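Local coordinates for periplasmic beta-glucosidase (Pseudomonas aeruginosa, PDB 6R5N), which probably hydrolyses terminal, non-reducing beta-D-glucosyl residues to release beta-D-glucose, as a periplasmic member of glycosyl hydrolase family 3, at residues A[175-180]-A[218-223]; A[250-255]-A[282-287]; A[76-81]-A[117-122]. One frame throughout, in Å; residues are numbered along the deposited sequence.

Overall arrangement
All three contacts belong to the N-terminal TIM-barrel domain and meet round one molecule of 1-deoxynojirimycin. Interactions 1 and 2 are neighbours, their centres 9 Å apart: strands 218-221 and 251-253 run side by side, with V221 N 2.8 Å from I253 O and V219 O 2.8 Å from I253 N. Interaction 3 has its centre about 17 Å from that of interaction 1 and 16 Å from that of interaction 2. A salt bridge of 3.0 Å from K176 NZ to D79 OD1 joins interactions 1 and 3 beside the inhibitor, while I253 CD1 meets M121 SD at 3.8 Å, packing interaction 2 against interaction 3.

Interaction 1 of 3, residues A[175-180]-A[218-223]; sequences VKHFAL and AVMVSL. With NOJ (1-deoxynojirimycin), chain D.
K176 places CG between its backbone N and carbonyl carbon (chi1 68°) and extends from there, whereas M220 sets CG anti to N (chi1 -177°) and bends at its last torsion. The side chains start side by side, K176 CB 3.7 Å from M220 CB, and both reach 1-deoxynojirimycin. K176 NZ donates to O3 of the inhibitor at 2.9 Å, and also O4; the same amine bonds to F123 O. M220 CE packs against inhibitor O4 at 3.6 Å. A further hydrogen bond, 2.8 Å, joins H177 NE2 to O3, which lies near the imidazole plane. D128 takes the other ring nitrogen and fixes the ring's rotation. K176 CG covers one imidazole face, and M220 SD approaches obliquely.

Strand 172-178, whose C-terminal end carries K176 and H177 to the ligand, is fifth in the TIM barrel and 218-221 sixth. Cis peptide bonds precede H177 and A179. The parallel register slips by one residue between the bridges V175–V219 and F178–V221, a beta bulge. Nearly straight bonds hold it: M220 N to V175 O and F178 N to M220 O, both 2.8 Å. Opposite the inhibitor, V219 CG1 presses on F178 CB at 3.4 Å, while V219 CG2 lies alongside V175 CG1.

This apolar face meets helix 235-245, where F178 packs on L237, L238 and L242 and V221 on L238; strand 251-253 flanks 218-221 on its other edge.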
loop_
_atom_site.group_PDB
_atom_site.type_symbol
_atom_site.label_atom_id
_atom_site.label_comp_id
_atom_site.label_asym_id
_atom_site.label_seq_id
_atom_site.Cartn_x
_atom_site.Cartn_y
_atom_site.Cartn_z
ATOM N N VAL A 175 -8.219 14.276 -21.444
ATOM C CA VAL A 175 -8.421 13.578 -20.149
ATOM C C VAL A 175 -7.084 12.926 -19.744
ATOM O O VAL A 175 -6.360 12.422 -20.628
ATOM C CB VAL A 175 -9.593 12.591 -20.235
ATOM C CG1 VAL A 175 -9.342 11.506 -21.275
ATOM C CG2 VAL A 175 -9.897 11.984 -18.864
ATOM N N LYS A 176 -6.745 12.971 -18.456
ATOM C CA LYS A 176 -5.453 12.468 -17.945
ATOM C C LYS A 176 -5.744 11.785 -16.613
ATOM O O LYS A 176 -6.812 12.001 -16.046
ATOM C CB LYS A 176 -4.453 13.631 -17.868
ATOM C CG LYS A 176 -4.752 14.692 -16.819
ATOM C CD LYS A 176 -3.864 15.903 -16.952
ATOM C CE LYS A 176 -3.903 16.852 -15.771
ATOM N NZ LYS A 176 -3.081 18.061 -16.069
ATOM N N HIS A 177 -4.819 10.956 -16.111
ATOM C CA HIS A 177 -3.620 10.509 -16.786
ATOM C C HIS A 177 -3.786 9.028 -17.091
ATOM O O HIS A 177 -3.890 8.239 -16.128
ATOM C CB HIS A 177 -2.396 10.714 -15.914
ATOM C CG HIS A 177 -2.189 12.099 -15.423
ATOM N ND1 HIS A 177 -2.839 12.564 -14.311
ATOM C CD2 HIS A 177 -1.394 13.093 -15.888
ATOM C CE1 HIS A 177 -2.413 13.802 -14.074
ATOM N NE2 HIS A 177 -1.545 14.163 -15.050
ATOM N N PHE A 178 -3.887 8.672 -18.366
ATOM C CA PHE A 178 -4.287 7.302 -18.798
ATOM C C PHE A 178 -3.055 6.396 -18.708
ATOM O O PHE A 178 -2.158 6.541 -19.523
ATOM C CB PHE A 178 -4.887 7.396 -20.197
ATOM C CG PHE A 178 -5.486 6.122 -20.720
ATOM C CD1 PHE A 178 -6.559 5.529 -20.080
ATOM C CD2 PHE A 178 -5.008 5.541 -21.878
ATOM C CE1 PHE A 178 -7.150 4.382 -20.595
ATOM C CE2 PHE A 178 -5.608 4.402 -22.393
ATOM C CZ PHE A 178 -6.653 3.809 -21.731
ATOM N N ALA A 179 -2.931 5.523 -17.695
ATOM C CA ALA A 179 -3.954 5.163 -16.721
ATOM C C ALA A 179 -3.315 4.777 -15.384
ATOM O O ALA A 179 -2.155 4.372 -15.382
ATOM C CB ALA A 179 -4.758 3.995 -17.245
ATOM N N LEU A 180 -4.113 4.819 -14.320
ATOM C CA LEU A 180 -3.858 4.203 -12.976
ATOM C C LEU A 180 -2.819 5.007 -12.182
ATOM O O LEU A 180 -2.308 4.477 -11.170
ATOM C CB LEU A 180 -3.358 2.766 -13.134
ATOM C CG LEU A 180 -4.138 1.853 -14.083
ATOM C CD1 LEU A 180 -3.681 0.411 -13.904
ATOM C CD2 LEU A 180 -5.641 1.964 -13.876
ATOM N N ALA A 218 -8.985 14.238 -26.850
ATOM C CA ALA A 218 -7.591 13.858 -26.553
ATOM C C ALA A 218 -7.511 13.069 -25.245
ATOM O O ALA A 218 -8.382 13.194 -24.355
ATOM C CB ALA A 218 -6.695 15.092 -26.560
ATOM N N VAL A 219 -6.480 12.244 -25.166
ATOM C CA VAL A 219 -6.096 11.455 -23.969
ATOM C C VAL A 219 -4.619 11.711 -23.706
ATOM O O VAL A 219 -3.811 11.511 -24.624
ATOM C CB VAL A 219 -6.361 9.950 -24.170
ATOM C CG1 VAL A 219 -5.796 9.151 -23.005
ATOM C CG2 VAL A 219 -7.835 9.655 -24.374
ATOM N N MET A 220 -4.286 12.120 -22.487
ATOM C CA MET A 220 -2.879 12.236 -22.058
ATOM C C MET A 220 -2.454 10.939 -21.374
ATOM O O MET A 220 -3.123 10.524 -20.392
ATOM C CB MET A 220 -2.634 13.399 -21.104
ATOM C CG MET A 220 -1.151 13.496 -20.759
ATOM S SD MET A 220 -0.755 14.898 -19.692
ATOM C CE MET A 220 -0.898 16.230 -20.880
ATOM N N VAL A 221 -1.348 10.375 -21.859
ATOM C CA VAL A 221 -0.823 9.058 -21.399
ATOM C C VAL A 221 0.073 9.291 -20.183
ATOM O O VAL A 221 0.787 10.291 -20.164
ATOM C CB VAL A 221 -0.094 8.315 -22.524
ATOM C CG1 VAL A 221 0.417 6.981 -22.000
ATOM C CG2 VAL A 221 -1.021 8.102 -23.715
ATOM N N SER A 222 -0.045 8.428 -19.185
ATOM C CA SER A 222 0.531 8.618 -17.829
ATOM C C SER A 222 2.031 8.260 -17.813
ATOM O O SER A 222 2.525 7.597 -18.760
ATOM C CB SER A 222 -0.257 7.821 -16.802
ATOM O OG SER A 222 -0.047 6.413 -16.947
ATOM N N LEU A 223 2.719 8.649 -16.739
ATOM C CA LEU A 223 4.182 8.494 -16.542
ATOM C C LEU A 223 4.526 7.162 -15.853
ATOM O O LEU A 223 5.717 6.843 -15.793
ATOM C CB LEU A 223 4.679 9.656 -15.686
ATOM C CG LEU A 223 4.695 11.017 -16.363
ATOM C CD1 LEU A 223 4.929 12.100 -15.335
ATOM C CD2 LEU A 223 5.788 11.072 -17.400
HETATM C C1 NOJ D . 3.115 17.109 -16.035
HETATM C C2 NOJ D . 1.802 16.560 -15.484
HETATM O O2 NOJ D . 2.045 15.230 -15.125
HETATM C C3 NOJ D . 0.538 16.820 -16.321
HETATM O O3 NOJ D . -0.572 16.763 -15.432
HETATM C C4 NOJ D . 0.645 18.138 -17.148
HETATM O O4 NOJ D . -0.500 18.234 -17.973
HETATM C C5 NOJ D . 1.934 18.208 -17.999
HETATM N N5 NOJ D . 3.154 17.929 -17.225
HETATM C C6 NOJ D . 2.172 19.577 -18.680
HETATM O O6 NOJ D . 1.997 20.708 -17.834
#

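Interaction 2 of 3, residues A[250-255]-A[282-287]. With NOJ (1-deoxynojirimycin), chain D.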
loop_
_atom_site.group_PDB
_atom_site.type_symbol
_atom_site.label_atom_id
_atom_site.label_comp_id
_atom_site.label_asym_id
_atom_site.label_seq_id
_atom_site.Cartn_x
_atom_site.Cartn_y
_atom_site.Cartn_z
ATOM N N GLY A 250 -9.733 9.846 -31.220
ATOM C CA GLY A 250 -9.075 11.148 -31.066
ATOM C C GLY A 250 -7.568 11.025 -30.985
ATOM O O GLY A 250 -6.985 10.143 -31.623
ATOM N N LEU A 251 -6.957 11.927 -30.225
ATOM C CA LEU A 251 -5.500 12.166 -30.224
ATOM C C LEU A 251 -4.924 11.669 -28.895
ATOM O O LEU A 251 -5.487 12.012 -27.870
ATOM C CB LEU A 251 -5.289 13.668 -30.436
ATOM C CG LEU A 251 -3.858 14.150 -30.297
ATOM C CD1 LEU A 251 -3.009 13.646 -31.438
ATOM C CD2 LEU A 251 -3.801 15.678 -30.223
ATOM N N THR A 252 -3.845 10.883 -28.922
ATOM C CA THR A 252 -3.071 10.528 -27.708
ATOM C C THR A 252 -1.861 11.451 -27.590
ATOM O O THR A 252 -1.162 11.664 -28.582
ATOM C CB THR A 252 -2.657 9.057 -27.706
ATOM O OG1 THR A 252 -1.999 8.835 -28.956
ATOM C CG2 THR A 252 -3.844 8.143 -27.517
ATOM N N ILE A 253 -1.640 11.978 -26.395
ATOM C CA ILE A 253 -0.526 12.924 -26.101
ATOM C C ILE A 253 0.305 12.317 -24.975
ATOM O O ILE A 253 -0.276 11.928 -23.967
ATOM C CB ILE A 253 -1.093 14.302 -25.721
ATOM C CG1 ILE A 253 -2.001 14.859 -26.817
ATOM C CG2 ILE A 253 0.011 15.282 -25.390
ATOM C CD1 ILE A 253 -2.739 16.120 -26.404
ATOM N N SER A 254 1.612 12.258 -25.145
ATOM C CA SER A 254 2.553 11.828 -24.076
ATOM C C SER A 254 2.592 12.884 -22.960
ATOM O O SER A 254 2.347 14.077 -23.252
ATOM C CB SER A 254 3.924 11.638 -24.625
ATOM O OG SER A 254 4.647 12.855 -24.494
ATOM N N ASP A 255 2.919 12.472 -21.731
ATOM C CA ASP A 255 3.187 13.422 -20.621
ATOM C C ASP A 255 4.614 13.943 -20.846
ATOM O O ASP A 255 5.286 13.505 -21.824
ATOM C CB ASP A 255 2.885 12.788 -19.257
ATOM C CG ASP A 255 2.596 13.778 -18.123
ATOM O OD1 ASP A 255 2.997 14.962 -18.248
ATOM O OD2 ASP A 255 1.993 13.353 -17.103
ATOM N N GLY A 282 1.058 3.472 -29.602
ATOM C CA GLY A 282 -0.077 4.332 -29.951
ATOM C C GLY A 282 -0.018 5.710 -29.307
ATOM O O GLY A 282 -1.087 6.277 -29.063
ATOM N N VAL A 283 1.171 6.259 -29.088
ATOM C CA VAL A 283 1.350 7.677 -28.649
ATOM C C VAL A 283 1.540 8.538 -29.903
ATOM O O VAL A 283 2.532 8.345 -30.588
ATOM C CB VAL A 283 2.529 7.827 -27.675
ATOM C CG1 VAL A 283 2.756 9.301 -27.341
ATOM C CG2 VAL A 283 2.332 6.980 -26.410
ATOM N N ASP A 284 0.606 9.445 -30.178
ATOM C CA ASP A 284 0.581 10.279 -31.409
ATOM C C ASP A 284 1.531 11.464 -31.243
ATOM O O ASP A 284 2.310 11.757 -32.159
ATOM C CB ASP A 284 -0.844 10.787 -31.673
ATOM C CG ASP A 284 -1.839 9.685 -31.969
ATOM O OD1 ASP A 284 -1.373 8.586 -32.327
ATOM O OD2 ASP A 284 -3.083 9.937 -31.851
ATOM N N MET A 285 1.450 12.145 -30.108
ATOM C CA MET A 285 2.099 13.464 -29.936
ATOM C C MET A 285 3.081 13.389 -28.765
ATOM O O MET A 285 2.740 12.795 -27.716
ATOM C CB MET A 285 0.983 14.488 -29.733
ATOM C CG MET A 285 1.418 15.889 -29.519
ATOM S SD MET A 285 0.086 17.035 -30.038
ATOM C CE MET A 285 0.915 17.816 -31.413
ATOM N N ASN A 286 4.276 13.929 -28.992
ATOM C CA ASN A 286 5.492 13.820 -28.152
ATOM C C ASN A 286 5.709 15.150 -27.409
ATOM O O ASN A 286 6.025 16.167 -28.088
ATOM C CB ASN A 286 6.640 13.429 -29.087
ATOM C CG ASN A 286 8.035 13.443 -28.507
ATOM O OD1 ASN A 286 8.986 13.726 -29.249
ATOM N ND2 ASN A 286 8.178 13.104 -27.229
ATOM N N MET A 287 5.546 15.148 -26.080
ATOM C CA MET A 287 5.685 16.377 -25.247
ATOM C C MET A 287 7.144 16.634 -24.805
ATOM O O MET A 287 7.737 15.811 -24.079
ATOM C CB MET A 287 4.768 16.309 -24.027
ATOM C CG MET A 287 4.726 17.626 -23.267
ATOM S SD MET A 287 3.783 17.572 -21.755
ATOM C CE MET A 287 2.110 17.544 -22.377
HETATM C C1 NOJ D . 3.115 17.109 -16.035
HETATM C C2 NOJ D . 1.802 16.560 -15.484
HETATM O O2 NOJ D . 2.045 15.230 -15.125
HETATM C C3 NOJ D . 0.538 16.820 -16.321
HETATM O O3 NOJ D . -0.572 16.763 -15.432
HETATM C C4 NOJ D . 0.645 18.138 -17.148
HETATM O O4 NOJ D . -0.500 18.234 -17.973
HETATM C C5 NOJ D . 1.934 18.208 -17.999
HETATM N N5 NOJ D . 3.154 17.929 -17.225
HETATM C C6 NOJ D . 2.172 19.577 -18.680
HETATM O O6 NOJ D . 1.997 20.708 -17.834
HETATM O O HOH W 1 7.736 12.667 -24.513
#
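T252 and D284 help join strand 251-253 to the loop entering strand 286-287, the seventh and eighth strands of the TIM barrel; their meeting closes the ring of strands.

The backbone bonds centre on a single bridge, I253 with M285. M285 N donates to T252 O, which also takes a weak bond from D284 N, and S254 N donates to M285 O at 2.9 Å.

Side-chain hydroxyls extend this seam in both directions. T252, with OG1 between backbone N and carbonyl carbon (chi1 53°), donates from OG1 to G282 O at 2.7 Å and accepts D284 N at 2.9 Å. G282 has positive phi and completes the Schellman motif that ends helix 271-281, so the hydroxyl grips the chain as it leaves the helix. Farther along, S254 OG accepts M287 N at 2.9 Å and gives its proton to D255 O. A water donates to both S254 OG and M287 O and accepts a weak bond from N286 ND2, whose stronger partner is D289.

Among the charged groups, D284 OD2 receives T252 N at 3.2 Å from above the carboxylate plane. D284 OD1 forms a salt bridge with R312; OD2 has a long, weak ion pair with R243 and lies close to the carboxylate of D316.

Among the apolar contacts, L251 CD1 lies on D284 CB at 3.6 Å, L251 CD2 meets M285 SD, I253 CG1 runs beside M285 CB, and V283 CG1 touches S254 CB. M287 CB packs on S254 and its sulfur runs past D255 toward C6 of 1-deoxynojirimycin, while L25 of strand 24-26 backs I253, M285 and M287.

D255 turns to the inhibitor: OD2 accepts its O2 hydroxyl at 2.7 Å, and D255 OD1 stands 3.1 Å from its C1.

Interaction 3 of 3, residues A[76-81]-A[117-122]. With NOJ (1-deoxynojirimycin), chain D.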
loop_
_atom_site.group_PDB
_atom_site.type_symbol
_atom_site.label_atom_id
_atom_site.label_comp_id
_atom_site.label_asym_id
_atom_site.label_seq_id
_atom_site.Cartn_x
_atom_site.Cartn_y
_atom_site.Cartn_z
ATOM N N HIS A 76 -3.035 25.419 -29.128
ATOM C CA HIS A 76 -2.412 25.893 -27.871
ATOM C C HIS A 76 -3.122 25.252 -26.679
ATOM O O HIS A 76 -4.367 25.319 -26.614
ATOM C CB HIS A 76 -2.437 27.409 -27.806
ATOM C CG HIS A 76 -1.463 28.026 -28.747
ATOM N ND1 HIS A 76 -1.717 28.132 -30.104
ATOM C CD2 HIS A 76 -0.253 28.575 -28.532
ATOM C CE1 HIS A 76 -0.688 28.712 -30.688
ATOM N NE2 HIS A 76 0.222 28.997 -29.738
ATOM N N ALA A 77 -2.357 24.658 -25.775
ATOM C CA ALA A 77 -2.923 23.916 -24.638
ATOM C C ALA A 77 -2.346 24.468 -23.342
ATOM O O ALA A 77 -1.347 25.181 -23.392
ATOM C CB ALA A 77 -2.647 22.445 -24.817
ATOM N N TYR A 78 -3.005 24.162 -22.241
ATOM C CA TYR A 78 -2.645 24.609 -20.881
ATOM C C TYR A 78 -3.302 23.683 -19.870
ATOM O O TYR A 78 -4.227 22.955 -20.216
ATOM C CB TYR A 78 -3.133 26.044 -20.682
ATOM C CG TYR A 78 -2.518 26.798 -19.531
ATOM C CD1 TYR A 78 -1.189 26.624 -19.162
ATOM C CD2 TYR A 78 -3.258 27.755 -18.852
ATOM C CE1 TYR A 78 -0.617 27.373 -18.140
ATOM C CE2 TYR A 78 -2.701 28.519 -17.833
ATOM C CZ TYR A 78 -1.388 28.311 -17.460
ATOM O OH TYR A 78 -0.864 29.056 -16.439
ATOM N N ASP A 79 -2.809 23.734 -18.645
ATOM C CA ASP A 79 -3.356 23.000 -17.487
ATOM C C ASP A 79 -4.436 23.876 -16.845
ATOM O O ASP A 79 -4.157 24.528 -15.816
ATOM C CB ASP A 79 -2.212 22.630 -16.548
ATOM C CG ASP A 79 -1.258 21.636 -17.182
ATOM O OD1 ASP A 79 -1.661 20.464 -17.276
ATOM O OD2 ASP A 79 -0.132 22.052 -17.611
ATOM N N VAL A 80 -5.612 23.918 -17.471
ATOM C CA VAL A 80 -6.802 24.590 -16.895
ATOM C C VAL A 80 -7.521 23.517 -16.086
ATOM O O VAL A 80 -8.348 22.792 -16.657
ATOM C CB VAL A 80 -7.670 25.235 -17.989
ATOM C CG1 VAL A 80 -8.801 26.012 -17.369
ATOM C CG2 VAL A 80 -6.839 26.144 -18.896
ATOM N N ALA A 81 -7.075 23.324 -14.854
ATOM C CA ALA A 81 -7.451 22.169 -14.012
ATOM C C ALA A 81 -8.738 22.524 -13.280
ATOM O O ALA A 81 -9.655 21.690 -13.290
ATOM C CB ALA A 81 -6.321 21.845 -13.057
ATOM N N ASP A 117 -8.746 33.790 -24.048
ATOM C CA ASP A 117 -7.307 34.143 -24.104
ATOM C C ASP A 117 -6.617 33.433 -25.269
ATOM O O ASP A 117 -5.388 33.576 -25.364
ATOM C CB ASP A 117 -6.612 33.802 -22.782
ATOM C CG ASP A 117 -6.919 34.790 -21.674
ATOM O OD1 ASP A 117 -7.342 35.893 -22.014
ATOM O OD2 ASP A 117 -6.738 34.436 -20.487
ATOM N N GLY A 118 -7.342 32.654 -26.069
ATOM C CA GLY A 118 -6.777 32.020 -27.280
ATOM C C GLY A 118 -6.498 30.532 -27.156
ATOM O O GLY A 118 -5.997 29.952 -28.145
ATOM N N LEU A 119 -6.757 29.909 -26.002
ATOM C CA LEU A 119 -6.396 28.482 -25.788
ATOM C C LEU A 119 -7.448 27.586 -26.458
ATOM O O LEU A 119 -8.653 27.926 -26.382
ATOM C CB LEU A 119 -6.281 28.204 -24.290
ATOM C CG LEU A 119 -5.048 28.801 -23.624
ATOM C CD1 LEU A 119 -5.243 28.891 -22.125
ATOM C CD2 LEU A 119 -3.802 27.987 -23.966
ATOM N N ASP A 120 -7.008 26.484 -27.074
ATOM C CA ASP A 120 -7.871 25.491 -27.773
ATOM C C ASP A 120 -8.090 24.226 -26.932
ATOM O O ASP A 120 -9.018 23.451 -27.276
ATOM C CB ASP A 120 -7.239 25.046 -29.082
ATOM C CG ASP A 120 -6.814 26.211 -29.958
ATOM O OD1 ASP A 120 -7.706 26.990 -30.387
ATOM O OD2 ASP A 120 -5.594 26.366 -30.160
ATOM N N MET A 121 -7.251 23.984 -25.916
ATOM C CA MET A 121 -7.208 22.663 -25.228
ATOM C C MET A 121 -6.773 22.820 -23.778
ATOM O O MET A 121 -5.884 23.653 -23.487
ATOM C CB MET A 121 -6.245 21.712 -25.931
ATOM C CG MET A 121 -6.065 20.366 -25.217
ATOM S SD MET A 121 -4.828 19.315 -26.059
ATOM C CE MET A 121 -5.703 18.952 -27.579
ATOM N N SER A 122 -7.389 22.050 -22.890
ATOM C CA SER A 122 -6.885 21.875 -21.511
ATOM C C SER A 122 -6.447 20.428 -21.338
ATOM O O SER A 122 -7.148 19.510 -21.835
ATOM C CB SER A 122 -7.867 22.241 -20.443
ATOM O OG SER A 122 -7.247 22.120 -19.164
HETATM C C1 NOJ D . 3.115 17.109 -16.035
HETATM C C2 NOJ D . 1.802 16.560 -15.484
HETATM O O2 NOJ D . 2.045 15.230 -15.125
HETATM C C3 NOJ D . 0.538 16.820 -16.321
HETATM O O3 NOJ D . -0.572 16.763 -15.432
HETATM C C4 NOJ D . 0.645 18.138 -17.148
HETATM O O4 NOJ D . -0.500 18.234 -17.973
HETATM C C5 NOJ D . 1.934 18.208 -17.999
HETATM N N5 NOJ D . 3.154 17.929 -17.225
HETATM C C6 NOJ D . 2.172 19.577 -18.680
HETATM O O6 NOJ D . 1.997 20.708 -17.834
HETATM O O HOH W 2 -4.267 28.240 -31.347
#
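L119 slants across Y78, its CD1 branch 3.8 Å from Y78 CB and oblique to the phenol ring, while the CD2 branch lies near the carbonyl oxygens of H76 and A77. A77 and M121 point together to the opposite side of the sheet, with A77 CB 3.8 Å from M121 CB; extended as far as SD, M121 runs past the alanine methyl, and only its CE is bent aside.

D120, in the loop entering strand 121-122, reaches across to H76. Its OD2 uses the anti lone pair to accept H76 N at 2.9 Å, and D120 N returns a bond to H76 O, also 2.9 Å. M121 N adds a weak bond there. OD2 is also bonded to a water, which probably donates to it and lies close to H76 ND1, while OD1 makes a salt bridge to R333, engaging both oxygens of this buried carboxylate. At the other end S122 sets OG anti to its backbone N (chi1 -176°), which carries the hydroxyl to V80 O, a 2.8 Å bond met from above the carbonyl plane. V80 CB lies beside that hydroxyl.

Between these ends the backbones pair in parallel, A77 with M121 and Y78 with S122, and Y78 N donates to M121 O at 3.2 Å. D79 turns away from S122 and grips 1-deoxynojirimycin with both oxygens: D79 OD1 accepts inhibitor O4 at 2.6 Å and D79 OD2 accepts O6 at 2.5 Å.

The two segments carry adjacent strands, the third and fourth of the TIM barrel, in a beta-alpha-beta unit. Its connecting helix 100-116 ends at G118 in a Schellman motif and packs A114 on V80 and L119; helix 55-64 covers H76 and L119, and strands 48-50 and 172-178 flank the pair.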